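Local coordinates for DUF3201 domain-containing protein (Pyrococcus furiosus, PDB 1YB3) that is of unknown function but represents the DUF3201 family in a hyperthermophilic archaeon, at residues 131-134 with 135-139. Residues are numbered along the deposited sequence; the frame is centred on the assembly and turned at random.
Sequences DEVW and DRIVN
W134 and V138, one helical turn apart, meet through a CH-pi contact. Methyl CG2 of V138 stands over one face of the indole, 3.8 Å from the centroid of the five-membered ring and 22° off its normal, on the NE1-CE2 side, where it approaches NE1 at 3.5 Å. The indole of W134, whose CG lies opposite its backbone N (chi1 -176°), projects outward from the helix and leans somewhat toward the following turn, bringing one face over V138. Branching at CB suits valine to this place: CG2, anti to the carbonyl carbon and beside the backbone N, is the methyl turned to the ring. I137 adds CG2, which reaches CZ3 of W134 obliquely at 4.2 Å. On the buried side V133 and I137 lie side by side, CG1 of V133 4.0 Å from CD1 of I137, a pairing of branched apolar chains at i and i+4.

The backbone beneath is regular alpha-helix: D135, R136, I137 and V138 each donate N-H to the carbonyl four residues back. The bond from V138 N to W134 O is 2.9 Å long and nearly straight at 172°, tying together the two residues that also meet through the ring.

Acidic chains occupy an outer flank, where water can solvate them. In one of the two conformers modelled for D131, OD2 lies 3.7 Å from OD2 of D135, so any repulsion is uncertain.

The short helix 130-138 thus lays its apolar side, V133, W134 and I137, against helix 96-105 and strand 120-123: V133 packs against I99 and I103, W134 also touches I99, and V133 and I137 meet F121 of the edge strand.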
loop_
_atom_site.group_PDB
_atom_site.type_symbol
_atom_site.label_atom_id
_atom_site.label_comp_id
_atom_site.label_asym_id
_atom_site.label_seq_id
_atom_site.Cartn_x
_atom_site.Cartn_y
_atom_site.Cartn_z
ATOM N N ASP A 131 14.196 0.389 14.519
ATOM C CA ASP A 131 15.621 0.732 14.421
ATOM C C ASP A 131 16.311 -0.122 13.362
ATOM O O ASP A 131 17.096 0.389 12.561
ATOM C CB ASP A 131 16.326 0.583 15.780
ATOM C CG ASP A 131 17.769 1.091 15.756
ATOM O OD1 ASP A 131 17.984 2.290 15.456
ATOM O OD2 ASP A 131 18.687 0.289 16.043
ATOM N N GLU A 132 16.007 -1.421 13.365
ATOM C CA GLU A 132 16.581 -2.352 12.399
ATOM C C GLU A 132 16.084 -2.046 10.988
ATOM O O GLU A 132 16.853 -2.082 10.034
ATOM C CB GLU A 132 16.265 -3.797 12.780
ATOM C CG GLU A 132 17.082 -4.833 12.002
ATOM C CD GLU A 132 16.740 -6.272 12.372
ATOM O OE1 GLU A 132 16.436 -6.538 13.559
ATOM O OE2 GLU A 132 16.784 -7.144 11.473
ATOM N N VAL A 133 14.795 -1.731 10.868
ATOM C CA VAL A 133 14.232 -1.303 9.586
ATOM C C VAL A 133 14.968 -0.078 9.036
ATOM O O VAL A 133 15.343 -0.055 7.871
ATOM C CB VAL A 133 12.712 -1.025 9.693
ATOM C CG1 VAL A 133 12.164 -0.547 8.358
ATOM C CG2 VAL A 133 11.963 -2.279 10.145
ATOM N N TRP A 134 15.175 0.942 9.875
ATOM C CA TRP A 134 15.889 2.146 9.459
ATOM C C TRP A 134 17.344 1.854 9.036
ATOM O O TRP A 134 17.820 2.376 8.025
ATOM C CB TRP A 134 15.838 3.227 10.559
ATOM C CG TRP A 134 16.484 4.527 10.153
ATOM C CD1 TRP A 134 17.571 5.116 10.734
ATOM C CD2 TRP A 134 16.096 5.386 9.067
ATOM N NE1 TRP A 134 17.883 6.289 10.082
ATOM C CE2 TRP A 134 16.992 6.481 9.059
ATOM C CE3 TRP A 134 15.080 5.335 8.098
ATOM C CZ2 TRP A 134 16.902 7.517 8.123
ATOM C CZ3 TRP A 134 14.990 6.364 7.170
ATOM C CH2 TRP A 134 15.894 7.441 7.189
ATOM N N ASP A 135 18.030 1.022 9.816
ATOM C CA ASP A 135 19.387 0.577 9.479
ATOM C C ASP A 135 19.434 -0.086 8.105
ATOM O O ASP A 135 20.330 0.207 7.308
ATOM C CB ASP A 135 19.921 -0.379 10.548
ATOM C CG ASP A 135 20.250 0.323 11.852
ATOM O OD1 ASP A 135 20.337 1.573 11.869
ATOM O OD2 ASP A 135 20.426 -0.380 12.868
ATOM N N ARG A 136 18.466 -0.960 7.823
ATOM C CA ARG A 136 18.396 -1.638 6.519
ATOM C C ARG A 136 18.190 -0.642 5.378
ATOM O O ARG A 136 18.779 -0.788 4.315
ATOM C CB ARG A 136 17.295 -2.706 6.499
ATOM C CG ARG A 136 17.555 -3.918 7.397
ATOM C CD ARG A 136 16.371 -4.889 7.365
ATOM N NE ARG A 136 16.362 -5.710 6.150
ATOM C CZ ARG A 136 15.465 -6.661 5.879
ATOM N NH1 ARG A 136 14.479 -6.923 6.730
ATOM N NH2 ARG A 136 15.550 -7.351 4.744
ATOM N N ILE A 137 17.346 0.369 5.604
ATOM C CA ILE A 137 17.118 1.427 4.619
ATOM C C ILE A 137 18.392 2.268 4.366
ATOM O O ILE A 137 18.776 2.506 3.211
ATOM C CB ILE A 137 15.925 2.347 5.044
ATOM C CG1 ILE A 137 14.609 1.547 5.027
ATOM C CG2 ILE A 137 15.840 3.575 4.134
ATOM C CD1 ILE A 137 13.425 2.224 5.774
ATOM N N VAL A 138 19.023 2.716 5.455
ATOM C CA VAL A 138 20.270 3.504 5.393
ATOM C C VAL A 138 21.368 2.764 4.618
ATOM O O VAL A 138 22.044 3.357 3.779
ATOM C CB VAL A 138 20.761 3.921 6.816
ATOM C CG1 VAL A 138 22.207 4.432 6.792
ATOM C CG2 VAL A 138 19.830 4.982 7.420
ATOM N N ASN A 139 21.498 1.463 4.882
ATOM C CA ASN A 139 22.527 0.609 4.260
ATOM C C ASN A 139 22.154 0.033 2.885
ATOM O O ASN A 139 22.913 -0.760 2.308
ATOM C CB ASN A 139 22.904 -0.527 5.222
ATOM C CG ASN A 139 23.431 -0.013 6.557
ATOM O OD1 ASN A 139 23.795 1.155 6.684
ATOM N ND2 ASN A 139 23.464 -0.882 7.557
#